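Local coordinates for protein L-talarate/galactarate dehydratase (Salmonella typhimurium, PDB 2PP3) that catalyses the magnesium-dependent dehydration of L-talarate and galactarate to 5-keto-4-deoxy-D-glucarate, and also epimerises L-talarate to galactarate, at residues 249-254 / 270-275; 196-201 / 225-230; 78-83 / 301-306. The protein carries 1 engineered substitution. All coordinates share one frame; numbering follows the deposited sequence.

Contact 1: residues 249-254 / 270-275; sequences IWIEEP and LDTPIA. With MG (magnesium ion), chain F.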
loop_
_atom_site.group_PDB
_atom_site.type_symbol
_atom_site.label_atom_id
_atom_site.label_comp_id
_atom_site.label_asym_id
_atom_site.label_seq_id
_atom_site.Cartn_x
_atom_site.Cartn_y
_atom_site.Cartn_z
ATOM N N ILE B 249 16.490 -24.569 0.913
ATOM C CA ILE B 249 15.375 -23.664 1.126
ATOM C C ILE B 249 14.943 -23.152 -0.246
ATOM O O ILE B 249 13.760 -22.889 -0.472
ATOM C CB ILE B 249 15.787 -22.474 2.005
ATOM C CG1 ILE B 249 16.305 -22.984 3.359
ATOM C CG2 ILE B 249 14.608 -21.538 2.182
ATOM C CD1 ILE B 249 15.270 -23.763 4.171
ATOM N N TRP B 250 15.908 -23.011 -1.158
ATOM C CA TRP B 250 15.619 -22.562 -2.517
ATOM C C TRP B 250 16.829 -22.626 -3.446
ATOM O O TRP B 250 17.965 -22.762 -2.994
ATOM C CB TRP B 250 15.054 -21.123 -2.512
ATOM C CG TRP B 250 16.050 -20.007 -2.216
ATOM C CD1 TRP B 250 17.190 -19.700 -2.922
ATOM C CD2 TRP B 250 15.946 -19.016 -1.185
ATOM N NE1 TRP B 250 17.792 -18.582 -2.395
ATOM C CE2 TRP B 250 17.051 -18.141 -1.329
ATOM C CE3 TRP B 250 15.027 -18.780 -0.153
ATOM C CZ2 TRP B 250 17.260 -17.044 -0.479
ATOM C CZ3 TRP B 250 15.234 -17.684 0.699
ATOM C CH2 TRP B 250 16.344 -16.833 0.526
ATOM N N ILE B 251 16.561 -22.555 -4.748
ATOM C CA ILE B 251 17.602 -22.527 -5.781
ATOM C C ILE B 251 17.409 -21.142 -6.380
ATOM O O ILE B 251 16.362 -20.845 -6.955
ATOM C CB ILE B 251 17.370 -23.553 -6.915
ATOM C CG1 ILE B 251 17.325 -24.975 -6.356
ATOM C CG2 ILE B 251 18.485 -23.423 -7.953
ATOM C CD1 ILE B 251 18.612 -25.420 -5.736
ATOM N N GLU B 252 18.416 -20.298 -6.251
ATOM C CA GLU B 252 18.317 -18.936 -6.732
ATOM C C GLU B 252 18.875 -18.717 -8.133
ATOM O O GLU B 252 19.906 -19.276 -8.500
ATOM C CB GLU B 252 19.026 -18.023 -5.743
ATOM C CG GLU B 252 18.849 -16.556 -6.010
ATOM C CD GLU B 252 19.274 -15.722 -4.828
ATOM O OE1 GLU B 252 19.181 -16.222 -3.683
ATOM O OE2 GLU B 252 19.676 -14.565 -5.036
ATOM N N GLU B 253 18.181 -17.889 -8.905
ATOM C CA GLU B 253 18.594 -17.554 -10.263
ATOM C C GLU B 253 19.275 -18.695 -11.029
ATOM O O GLU B 253 20.439 -18.589 -11.418
ATOM C CB GLU B 253 19.520 -16.333 -10.234
ATOM C CG GLU B 253 18.827 -15.041 -9.824
ATOM C CD GLU B 253 19.472 -13.801 -10.440
ATOM O OE1 GLU B 253 20.557 -13.376 -9.977
ATOM O OE2 GLU B 253 18.887 -13.253 -11.401
ATOM N N PRO B 254 18.556 -19.802 -11.258
ATOM C CA PRO B 254 19.195 -20.893 -11.992
ATOM C C PRO B 254 19.387 -20.559 -13.472
ATOM O O PRO B 254 20.272 -21.111 -14.122
ATOM C CB PRO B 254 18.236 -22.059 -11.772
ATOM C CG PRO B 254 16.899 -21.372 -11.682
ATOM C CD PRO B 254 17.207 -20.185 -10.806
ATOM N N LEU B 270 10.318 -29.004 -10.025
ATOM C CA LEU B 270 10.980 -29.352 -8.776
ATOM C C LEU B 270 10.140 -29.057 -7.537
ATOM O O LEU B 270 9.249 -28.205 -7.562
ATOM C CB LEU B 270 12.317 -28.608 -8.676
ATOM C CG LEU B 270 13.327 -28.877 -9.796
ATOM C CD1 LEU B 270 14.481 -27.886 -9.700
ATOM C CD2 LEU B 270 13.833 -30.306 -9.694
ATOM N N ASP B 271 10.426 -29.786 -6.461
ATOM C CA ASP B 271 9.738 -29.586 -5.192
ATOM C C ASP B 271 10.486 -28.471 -4.471
ATOM O O ASP B 271 9.894 -27.680 -3.741
ATOM C CB ASP B 271 9.763 -30.865 -4.355
ATOM C CG ASP B 271 8.683 -31.850 -4.764
ATOM O OD1 ASP B 271 7.981 -31.581 -5.762
ATOM O OD2 ASP B 271 8.534 -32.892 -4.085
ATOM N N THR B 272 11.798 -28.418 -4.689
ATOM C CA THR B 272 12.628 -27.384 -4.087
ATOM C C THR B 272 12.174 -26.042 -4.640
ATOM O O THR B 272 11.966 -25.897 -5.845
ATOM C CB THR B 272 14.105 -27.552 -4.452
ATOM O OG1 THR B 272 14.572 -28.822 -3.988
ATOM C CG2 THR B 272 14.935 -26.431 -3.824
ATOM N N PRO B 273 12.000 -25.045 -3.765
ATOM C CA PRO B 273 11.567 -23.734 -4.246
ATOM C C PRO B 273 12.601 -23.101 -5.170
ATOM O O PRO B 273 13.800 -23.381 -5.071
ATOM C CB PRO B 273 11.386 -22.936 -2.954
ATOM C CG PRO B 273 10.966 -23.996 -1.973
ATOM C CD PRO B 273 11.930 -25.116 -2.294
ATOM N N ILE B 274 12.120 -22.254 -6.074
ATOM C CA ILE B 274 12.983 -21.548 -7.010
ATOM C C ILE B 274 12.821 -20.073 -6.693
ATOM O O ILE B 274 11.703 -19.597 -6.530
ATOM C CB ILE B 274 12.558 -21.800 -8.479
ATOM C CG1 ILE B 274 12.796 -23.264 -8.840
ATOM C CG2 ILE B 274 13.335 -20.870 -9.424
ATOM C CD1 ILE B 274 14.231 -23.703 -8.664
ATOM N N ALA B 275 13.942 -19.363 -6.602
ATOM C CA ALA B 275 13.945 -17.939 -6.293
ATOM C C ALA B 275 14.612 -17.121 -7.391
ATOM O O ALA B 275 15.584 -17.567 -8.007
ATOM C CB ALA B 275 14.672 -17.702 -4.973
HETATM MG MG MG F . 21.752 -13.838 -5.754
HETATM O O HOH W 1 21.552 -14.332 -7.874
#

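Contact 2: residues 196-201 / 225-230; sequences LAVGQP and VDANQQ. Engineered in segment 196-201: Ala197 (natural residue Lys). With MG (magnesium ion), chain F; LGT (L-glucaric acid), chain G.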
loop_
_atom_site.group_PDB
_atom_site.type_symbol
_atom_site.label_atom_id
_atom_site.label_comp_id
_atom_site.label_asym_id
_atom_site.label_seq_id
_atom_site.Cartn_x
_atom_site.Cartn_y
_atom_site.Cartn_z
ATOM N N LEU B 196 25.110 -20.799 -0.637
ATOM C CA LEU B 196 26.328 -21.169 -1.344
ATOM C C LEU B 196 26.268 -20.763 -2.812
ATOM O O LEU B 196 25.304 -21.071 -3.518
ATOM C CB LEU B 196 26.546 -22.685 -1.241
ATOM C CG LEU B 196 27.809 -23.264 -1.881
ATOM C CD1 LEU B 196 29.045 -22.709 -1.186
ATOM C CD2 LEU B 196 27.772 -24.786 -1.782
ATOM N N ALA B 197 27.300 -20.061 -3.268
ATOM C CA ALA B 197 27.363 -19.637 -4.660
ATOM C C ALA B 197 27.742 -20.838 -5.520
ATOM O O ALA B 197 28.766 -21.474 -5.283
ATOM C CB ALA B 197 28.395 -18.527 -4.827
ATOM N N VAL B 198 26.900 -21.156 -6.499
ATOM C CA VAL B 198 27.157 -22.269 -7.411
ATOM C C VAL B 198 27.018 -21.779 -8.854
ATOM O O VAL B 198 26.915 -20.576 -9.102
ATOM C CB VAL B 198 26.167 -23.436 -7.180
ATOM C CG1 VAL B 198 26.386 -24.037 -5.805
ATOM C CG2 VAL B 198 24.735 -22.946 -7.328
ATOM N N GLY B 199 27.016 -22.707 -9.804
ATOM C CA GLY B 199 26.874 -22.320 -11.198
ATOM C C GLY B 199 28.181 -22.194 -11.962
ATOM O O GLY B 199 28.210 -21.649 -13.067
ATOM N N GLN B 200 29.269 -22.688 -11.383
ATOM C CA GLN B 200 30.561 -22.620 -12.056
ATOM C C GLN B 200 30.591 -23.694 -13.147
ATOM O O GLN B 200 29.876 -24.695 -13.066
ATOM C CB GLN B 200 31.702 -22.853 -11.061
ATOM C CG GLN B 200 31.934 -24.313 -10.700
ATOM C CD GLN B 200 33.027 -24.491 -9.656
ATOM O OE1 GLN B 200 32.771 -24.450 -8.449
ATOM N NE2 GLN B 200 34.259 -24.671 -10.119
ATOM N N PRO B 201 31.418 -23.497 -14.183
ATOM C CA PRO B 201 31.534 -24.454 -15.288
ATOM C C PRO B 201 31.565 -25.912 -14.835
ATOM O O PRO B 201 30.843 -26.751 -15.367
ATOM C CB PRO B 201 32.830 -24.025 -15.964
ATOM C CG PRO B 201 32.775 -22.531 -15.810
ATOM C CD PRO B 201 32.346 -22.367 -14.368
ATOM N N VAL B 225 21.214 -22.239 -2.404
ATOM C CA VAL B 225 22.248 -22.032 -3.414
ATOM C C VAL B 225 21.831 -20.954 -4.400
ATOM O O VAL B 225 20.645 -20.671 -4.574
ATOM C CB VAL B 225 22.565 -23.333 -4.188
ATOM C CG1 VAL B 225 23.040 -24.407 -3.224
ATOM C CG2 VAL B 225 21.343 -23.803 -4.942
ATOM N N ASP B 226 22.824 -20.373 -5.057
ATOM C CA ASP B 226 22.608 -19.296 -6.006
ATOM C C ASP B 226 23.515 -19.499 -7.225
ATOM O O ASP B 226 24.738 -19.419 -7.109
ATOM C CB ASP B 226 22.946 -17.992 -5.305
ATOM C CG ASP B 226 22.691 -16.781 -6.154
ATOM O OD1 ASP B 226 22.428 -16.898 -7.370
ATOM O OD2 ASP B 226 22.775 -15.691 -5.577
ATOM N N ALA B 227 22.909 -19.753 -8.383
ATOM C CA ALA B 227 23.657 -19.988 -9.621
ATOM C C ALA B 227 23.914 -18.726 -10.430
ATOM O O ALA B 227 24.595 -18.766 -11.456
ATOM C CB ALA B 227 22.921 -21.006 -10.479
ATOM N N ASN B 228 23.360 -17.607 -9.981
ATOM C CA ASN B 228 23.540 -16.338 -10.672
ATOM C C ASN B 228 23.373 -16.392 -12.196
ATOM O O ASN B 228 24.222 -15.897 -12.942
ATOM C CB ASN B 228 24.907 -15.741 -10.314
ATOM C CG ASN B 228 24.925 -15.117 -8.919
ATOM O OD1 ASN B 228 24.451 -13.991 -8.715
ATOM N ND2 ASN B 228 25.458 -15.854 -7.952
ATOM N N GLN B 229 22.272 -16.996 -12.643
ATOM C CA GLN B 229 21.933 -17.091 -14.067
ATOM C C GLN B 229 22.878 -17.897 -14.946
ATOM O O GLN B 229 22.712 -17.899 -16.168
ATOM C CB GLN B 229 21.849 -15.696 -14.692
ATOM C CG GLN B 229 21.042 -14.662 -13.935
ATOM C CD GLN B 229 21.087 -13.311 -14.627
ATOM O OE1 GLN B 229 20.532 -13.136 -15.713
ATOM N NE2 GLN B 229 21.763 -12.353 -14.009
ATOM N N GLN B 230 23.841 -18.595 -14.356
ATOM C CA GLN B 230 24.811 -19.321 -15.162
ATOM C C GLN B 230 24.479 -20.692 -15.743
ATOM O O GLN B 230 25.318 -21.286 -16.419
ATOM C CB GLN B 230 26.149 -19.394 -14.417
ATOM C CG GLN B 230 26.858 -18.044 -14.300
ATOM C CD GLN B 230 26.530 -17.092 -15.451
ATOM O OE1 GLN B 230 25.576 -16.313 -15.378
ATOM N NE2 GLN B 230 27.315 -17.159 -16.521
HETATM MG MG MG F . 21.752 -13.838 -5.754
HETATM O O1A LGT G . 23.888 -11.789 -2.669
HETATM C C1 LGT G . 23.417 -12.246 -3.721
HETATM O O1B LGT G . 22.251 -12.684 -3.828
HETATM C C2 LGT G . 24.343 -12.287 -4.992
HETATM O O2 LGT G . 23.584 -12.543 -6.187
HETATM C C3 LGT G . 25.143 -10.992 -5.198
HETATM O O3 LGT G . 24.275 -9.986 -5.726
HETATM C C4 LGT G . 26.340 -11.145 -6.174
HETATM O O4 LGT G . 25.845 -11.470 -7.492
HETATM C C5 LGT G . 27.234 -9.890 -6.297
HETATM O O5 LGT G . 27.723 -9.548 -4.990
HETATM C C6 LGT G . 28.437 -10.132 -7.232
HETATM O O6A LGT G . 28.298 -9.761 -8.430
HETATM O O6B LGT G . 29.459 -10.689 -6.756
HETATM O O HOH W 1 21.552 -14.332 -7.874
#

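Contact 3: residues 78-83 / 301-306; sequences FSYSKR and DAPRVG. With LGT (L-glucaric acid), chain G.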
loop_
_atom_site.group_PDB
_atom_site.type_symbol
_atom_site.label_atom_id
_atom_site.label_comp_id
_atom_site.label_asym_id
_atom_site.label_seq_id
_atom_site.Cartn_x
_atom_site.Cartn_y
_atom_site.Cartn_z
ATOM N N PHE B 78 19.295 5.531 0.122
ATOM C CA PHE B 78 20.359 5.254 -0.833
ATOM C C PHE B 78 20.061 4.124 -1.802
ATOM O O PHE B 78 19.141 3.320 -1.603
ATOM C CB PHE B 78 21.660 4.933 -0.086
ATOM C CG PHE B 78 21.662 3.585 0.580
ATOM C CD1 PHE B 78 22.002 2.438 -0.137
ATOM C CD2 PHE B 78 21.286 3.454 1.916
ATOM C CE1 PHE B 78 21.969 1.174 0.466
ATOM C CE2 PHE B 78 21.247 2.196 2.533
ATOM C CZ PHE B 78 21.588 1.053 1.807
ATOM N N SER B 79 20.855 4.094 -2.866
ATOM C CA SER B 79 20.780 3.057 -3.880
ATOM C C SER B 79 22.239 2.659 -4.058
ATOM O O SER B 79 23.128 3.236 -3.422
ATOM C CB SER B 79 20.178 3.583 -5.196
ATOM O OG SER B 79 20.910 4.674 -5.718
ATOM N N TYR B 80 22.498 1.677 -4.906
ATOM C CA TYR B 80 23.862 1.225 -5.088
ATOM C C TYR B 80 24.038 0.656 -6.474
ATOM O O TYR B 80 23.083 0.540 -7.236
ATOM C CB TYR B 80 24.178 0.133 -4.071
ATOM C CG TYR B 80 23.525 -1.187 -4.412
ATOM C CD1 TYR B 80 24.201 -2.149 -5.162
ATOM C CD2 TYR B 80 22.208 -1.451 -4.037
ATOM C CE1 TYR B 80 23.578 -3.345 -5.535
ATOM C CE2 TYR B 80 21.576 -2.640 -4.402
ATOM C CZ TYR B 80 22.264 -3.581 -5.152
ATOM O OH TYR B 80 21.638 -4.753 -5.523
ATOM N N SER B 81 25.272 0.292 -6.787
ATOM C CA SER B 81 25.573 -0.312 -8.068
ATOM C C SER B 81 26.793 -1.196 -7.922
ATOM O O SER B 81 27.837 -0.752 -7.455
ATOM C CB SER B 81 25.830 0.758 -9.129
ATOM O OG SER B 81 26.005 0.152 -10.403
ATOM N N LYS B 82 26.642 -2.462 -8.278
ATOM C CA LYS B 82 27.756 -3.396 -8.233
ATOM C C LYS B 82 28.250 -3.427 -9.675
ATOM O O LYS B 82 27.613 -4.019 -10.544
ATOM C CB LYS B 82 27.287 -4.782 -7.788
ATOM C CG LYS B 82 26.911 -4.858 -6.319
ATOM C CD LYS B 82 26.528 -6.272 -5.926
ATOM C CE LYS B 82 26.082 -6.344 -4.470
ATOM N NZ LYS B 82 25.658 -7.726 -4.094
ATOM N N ARG B 83 29.370 -2.753 -9.907
ATOM C CA ARG B 83 29.994 -2.611 -11.220
ATOM C C ARG B 83 29.427 -1.343 -11.849
ATOM O O ARG B 83 28.772 -0.560 -11.160
ATOM C CB ARG B 83 29.759 -3.851 -12.101
ATOM C CG ARG B 83 30.447 -5.095 -11.537
ATOM C CD ARG B 83 30.405 -6.294 -12.475
ATOM N NE ARG B 83 31.131 -7.439 -11.920
ATOM C CZ ARG B 83 30.686 -8.215 -10.932
ATOM N NH1 ARG B 83 29.501 -7.988 -10.371
ATOM N NH2 ARG B 83 31.433 -9.225 -10.495
ATOM N N ASP B 301 14.623 -5.882 -5.085
ATOM C CA ASP B 301 15.704 -5.096 -4.503
ATOM C C ASP B 301 15.177 -3.661 -4.533
ATOM O O ASP B 301 15.054 -3.065 -5.601
ATOM C CB ASP B 301 16.940 -5.263 -5.399
ATOM C CG ASP B 301 18.159 -4.513 -4.894
ATOM O OD1 ASP B 301 18.046 -3.302 -4.614
ATOM O OD2 ASP B 301 19.241 -5.140 -4.799
ATOM N N ALA B 302 14.837 -3.112 -3.370
ATOM C CA ALA B 302 14.291 -1.761 -3.323
ATOM C C ALA B 302 15.136 -0.750 -4.098
ATOM O O ALA B 302 14.611 0.024 -4.902
ATOM C CB ALA B 302 14.112 -1.306 -1.864
ATOM N N PRO B 303 16.451 -0.720 -3.850
ATOM C CA PRO B 303 17.269 0.244 -4.593
ATOM C C PRO B 303 17.141 0.047 -6.109
ATOM O O PRO B 303 16.986 1.011 -6.853
ATOM C CB PRO B 303 18.678 -0.044 -4.090
ATOM C CG PRO B 303 18.434 -0.464 -2.666
ATOM C CD PRO B 303 17.247 -1.392 -2.807
ATOM N N ARG B 304 17.170 -1.208 -6.551
ATOM C CA ARG B 304 17.081 -1.524 -7.975
ATOM C C ARG B 304 15.741 -1.310 -8.667
ATOM O O ARG B 304 15.716 -1.002 -9.859
ATOM C CB ARG B 304 17.527 -2.964 -8.220
ATOM C CG ARG B 304 19.034 -3.124 -8.339
ATOM C CD ARG B 304 19.430 -4.577 -8.528
ATOM N NE ARG B 304 20.877 -4.722 -8.627
ATOM C CZ ARG B 304 21.527 -5.864 -8.430
ATOM N NH1 ARG B 304 20.852 -6.964 -8.123
ATOM N NH2 ARG B 304 22.853 -5.909 -8.530
ATOM N N VAL B 305 14.632 -1.461 -7.940
ATOM C CA VAL B 305 13.316 -1.304 -8.563
ATOM C C VAL B 305 12.726 0.093 -8.493
ATOM O O VAL B 305 11.589 0.314 -8.918
ATOM C CB VAL B 305 12.277 -2.294 -7.974
ATOM C CG1 VAL B 305 12.766 -3.728 -8.157
ATOM C CG2 VAL B 305 12.012 -1.974 -6.497
ATOM N N GLY B 306 13.486 1.039 -7.953
ATOM C CA GLY B 306 12.986 2.397 -7.864
ATOM C C GLY B 306 12.638 2.865 -6.457
ATOM O O GLY B 306 12.090 3.953 -6.294
HETATM O O1A LGT G . 23.888 -11.789 -2.669
HETATM C C1 LGT G . 23.417 -12.246 -3.721
HETATM O O1B LGT G . 22.251 -12.684 -3.828
HETATM C C2 LGT G . 24.343 -12.287 -4.992
HETATM O O2 LGT G . 23.584 -12.543 -6.187
HETATM C C3 LGT G . 25.143 -10.992 -5.198
HETATM O O3 LGT G . 24.275 -9.986 -5.726
HETATM C C4 LGT G . 26.340 -11.145 -6.174
HETATM O O4 LGT G . 25.845 -11.470 -7.492
HETATM C C5 LGT G . 27.234 -9.890 -6.297
HETATM O O5 LGT G . 27.723 -9.548 -4.990
HETATM C C6 LGT G . 28.437 -10.132 -7.232
HETATM O O6A LGT G . 28.298 -9.761 -8.430
HETATM O O6B LGT G . 29.459 -10.689 -6.756
#

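Contact 1: residues 249-254 / 270-275
Ala275 sets its methyl group over one face of the Trp250 indole. Its CB lies 3.9 Å from the centroid of the five-membered ring of Trp250, 15° off the ring normal, a CH-pi contact. The indole is swung there by a chi1 of 73°, which places CG of Trp250 between its own N and carbonyl carbon. The indole NE1 of Trp250 also donates to Glu252 OE1 at 3.0 Å. That bond uses the anti lone pair of OE1 and is tilted out of the ring plane. OE1 takes a salt bridge from Lys195 as well, and OE2 of Glu252 binds the magnesium ion at 2.3 Å. The carboxylate is thus gripped at both oxygens.

Glu252 and Ala275 share one face of the sheet; Ile251 and Ile274 share the other. The two isoleucines cross at a slant, with CD1 of Ile274 pressed to CB of Ile251 at 3.6 Å. Thr272 meets Ile251 at about a right angle, CG2 against CG1, while its OG1 bonds to Glu244. Three ring carbons of Pro273, CB, CG and CD, each lie 3.4 Å from Ile249 O, and CB touches Trp250 CB.

Three backbone bonds hold the parallel pairing: Ile251 N to Pro273 O, Ala275 N to Ile251 O, and Glu253 N to Ala275 O.

Strands 251-252 and 274-276 are joined through helix 260-269 as a beta-alpha-beta unit of the barrel domain. Pro254 and Ile274 pack on that helix through His263. Strand 223-226 flanks the pair beside Ile251, and strand 297-298 flanks it beside Ala275.

Contact 2: residues 196-201 / 225-230
Val198 meets Val225 through CG2. A chi1 of -65° puts CG1 of Val198 anti to the carbonyl carbon, and so CG2 between the backbone N and the carbonyl carbon. This CG2 methyl lies 3.8 Å from CB of Val225. It also reaches CB of Ala227 at 4.1 Å and rests against the carbonyl group of Asp226. Asp226 has CG anti to its N (chi1 -177°), and this turns the carboxylate to the catalytic side of the sheet.

There OD2 of Asp226 binds the magnesium ion at 2.1 Å. OD1 accepts from Asn228 N at 2.9 Å, on the anti side and somewhat out of the carboxylate plane. This bond forms an Asx turn. With the metal on OD2 and Asn228 N on OD1, the carboxylate's rotation is restricted. A water on the same metal lies 2.8 Å from Asp226 OD1 and can donate to it.

The backbones pair in parallel. Asp226 N donates to Leu196 O, and Val198 N donates to Asp226 O at 2.8 Å. Beyond these bonds the chains stay close: CA of Ala227 makes a CH...O contact with Val198 O, and CB of Gln230 lies 3.3 Å from Gly199 O. Gly199 has positive phi. Its CA lies 4.2 Å from CB of Ala227, where the type I' turn Ala227 to Gln230 begins.

Ala197 is an engineered residue in place of lysine, the proton acceptor of the natural enzyme. It shares the face of Asp226. L-glucaric acid chelates the metal there through O1B and O2, and Asn228 belongs to the substrate site. Glu252 and Glu278 complete the protein ligands of the magnesium. Metal-binding carboxylates at the C-terminal ends of successive barrel strands are characteristic of the enolase superfamily.

Contact 3: residues 78-83 / 301-306
Asp301 and Tyr80 come at each other from opposite directions, and Tyr80 OH donates to OD2 of Asp301 at 2.5 Å. The oxygen lies at the edge of the phenol ring, in its plane. It is met on the syn side, 31° out of the carboxylate plane. CG of Asp301 stands anti to its N (chi1 -179°), which directs the carboxylate at the phenol. OD2 also accepts from His328 ND1. Asp301 increases the basicity of this active-site histidine, and the phenol is a second donor to the same oxygen. Asp301 sits at the N-cap of a short, weakly bonded helix of about 302-305.

Pro303 turns its ring toward the strand. Its CB lies 3.8 Å from CD2 of Tyr80 and 3.8 Å from CA of Ser79. Its CG approaches the carbonyl O of Phe78.

Arg304 runs out extended and slides its guanidinium under the phenol oxygen. Tyr80 OH lies 3.1 Å above the guanidinium plane of Arg304, over its centre, so the NH groups do not point at it. The two flat groups are 41° apart. NH1 of Arg304 bonds instead to the carbonyl O of Glu278. Gly306 closes the helix in a Schellman motif.

Beyond Tyr80 the strand leads to the substrate. Lys82 NZ donates to O5 of L-glucaric acid at 2.9 Å, and Arg83 NH1 to its O6A at 2.9 Å.

Within this chain strand 74-81 is an outermost strand of the four-stranded antiparallel sheet, beside strand 57-69. Helix 302-305 follows barrel strand 297-298. It packs on helices 308-320 and 331-339, and Phe329 meets the Tyr80 ring.

Contact 2 closes before contact 1 opens, and both are nested in the loop closed by contact 3. The centres of contacts 1 and 2 are about 12 Å apart. They share the parallel barrel sheet, where strands 223-226 and 251-252 are neighbours. Glu252 N lies 2.8 Å from Val225 O, a probable hydrogen bond between them. Both reach the magnesium ion and its bound water. Contact 3 lies about 23 Å from contact 1 and 21 Å from contact 2, centre to centre. It joins the N-terminal domain to the barrel domain. Contacts 2 and 3 meet the same L-glucaric acid, so the active site is built from both domains.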